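Local structure of cellulosomal scaffoldin (Acetivibrio cellulolyticus, 4WI0) at residues K48-A52 and G53-V57. The protein binds a type II cohesin through its C-terminal X-module and dockerin, the full-length scaffoldin probably also hydrolysing beta-1,4-glucosidic bonds of cellulose. The protein carries 1 engineered substitution. Residues are numbered along the deposited sequence; the frame is centred on the assembly and turned at random.
Sequences KDVAA and GTYTV
Tyr-55 reaches back across the bend at 51-53 and donates a hydrogen bond from its phenol OH to Ala-51 O, 2.6 Å away. Ala-51 O lies at the edge of the Tyr-55 ring, in its plane, and is 3.3 Å from Tyr-55 CE2. Seen from the acceptor, the hydroxyl stands above the carbonyl plane, 47° out of it, and so does not lie on a lone pair. The C=O...OH angle is 125°. With CG beside its own backbone N and anti to the carbonyl carbon (chi1 -56°), the ring extends from its strand into the concave side of the bend. There Val-50, the buried member of the group, brings CG1 to 4.1 Å from Tyr-55 CE2; the two side chains run past one another, pointing opposite ways, and both also rest on Ile-30 of strand 27-31. This is a link between the two sheets of the transthyretin-like beta-sandwich of the X-module: Val-50 makes backbone hydrogen bonds with Thr-2 at the end of strand 44-50, where Asp-49 and Val-50 form a G1 beta bulge opposite that residue, whereas Gly-53 and Tyr-55 make theirs with Val-74 and Val-72 in the other sheet. The Thr-2 hydroxyl, OG1, is also hydrogen-bonded to Val-50 O. The outer side of the turn is looser. Ala-51, an exposed residue, lays CB 3.8 Å from Tyr-55 OH, a light touch beside the hydrogen bond, while the CB of Ala-52 points away from the strand that follows. Gly-53 is extended with positive phi, a shape open to a residue without a side chain, since a CB there would run into Ala-52 O.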
# COMPACT_ATOMS: atom_id res chain seq x y z
N LYS B 48 19.54 29.98 -8.18
CA LYS B 48 20.65 30.83 -8.55
C LYS B 48 20.71 32.08 -7.68
O LYS B 48 19.76 32.39 -6.97
CB LYS B 48 20.51 31.25 -10.01
CG LYS B 48 20.49 30.08 -10.99
CD LYS B 48 20.18 30.55 -12.40
CE LYS B 48 20.23 29.39 -13.38
NZ LYS B 48 19.86 29.80 -14.77
N ASP B 49 21.83 32.80 -7.77
CA ASP B 49 22.03 34.09 -7.09
C ASP B 49 21.86 34.02 -5.58
O ASP B 49 21.37 34.97 -4.96
CB ASP B 49 21.10 35.17 -7.67
CG ASP B 49 21.30 35.40 -9.16
OD1 ASP B 49 22.43 35.20 -9.67
OD2 ASP B 49 20.33 35.80 -9.83
N VAL B 50 22.27 32.91 -4.98
CA VAL B 50 22.16 32.75 -3.53
C VAL B 50 23.38 33.40 -2.87
O VAL B 50 24.52 33.16 -3.29
CB VAL B 50 22.06 31.27 -3.11
CG1 VAL B 50 21.97 31.15 -1.60
CG2 VAL B 50 20.86 30.61 -3.77
N ALA B 51 23.13 34.22 -1.86
CA ALA B 51 24.20 34.86 -1.11
C ALA B 51 24.87 33.85 -0.20
O ALA B 51 24.22 32.97 0.37
CB ALA B 51 23.66 36.03 -0.29
N ALA B 52 26.19 33.98 -0.08
CA ALA B 52 26.99 33.17 0.82
C ALA B 52 26.51 33.36 2.26
O ALA B 52 26.19 34.48 2.66
CB ALA B 52 28.46 33.56 0.71
N GLY B 53 26.48 32.27 3.02
CA GLY B 53 25.90 32.27 4.36
C GLY B 53 25.44 30.87 4.74
O GLY B 53 25.60 29.93 3.97
N THR B 54 24.85 30.75 5.93
CA THR B 54 24.37 29.48 6.45
C THR B 54 22.86 29.51 6.63
O THR B 54 22.33 30.44 7.25
CB THR B 54 25.01 29.15 7.82
OG1 THR B 54 26.44 29.24 7.72
CG2 THR B 54 24.63 27.75 8.26
N TYR B 55 22.18 28.47 6.13
CA TYR B 55 20.74 28.46 5.99
C TYR B 55 20.10 27.15 6.41
O TYR B 55 20.74 26.10 6.43
CB TYR B 55 20.34 28.69 4.52
CG TYR B 55 20.88 29.94 3.88
CD1 TYR B 55 20.25 31.17 4.07
CD2 TYR B 55 22.01 29.90 3.07
CE1 TYR B 55 20.75 32.33 3.49
CE2 TYR B 55 22.52 31.06 2.49
CZ TYR B 55 21.88 32.26 2.69
OH TYR B 55 22.38 33.40 2.11
N THR B 56 18.82 27.24 6.72
CA THR B 56 17.95 26.09 6.76
C THR B 56 17.30 25.97 5.39
O THR B 56 16.83 26.97 4.85
CB THR B 56 16.86 26.25 7.84
OG1 THR B 56 17.50 26.40 9.11
CG2 THR B 56 15.95 25.04 7.88
N VAL B 57 17.31 24.78 4.81
CA VAL B 57 16.62 24.52 3.54
C VAL B 57 15.34 23.74 3.83
O VAL B 57 15.39 22.73 4.53
CB VAL B 57 17.52 23.76 2.55
CG1 VAL B 57 16.78 23.45 1.27
CG2 VAL B 57 18.76 24.61 2.24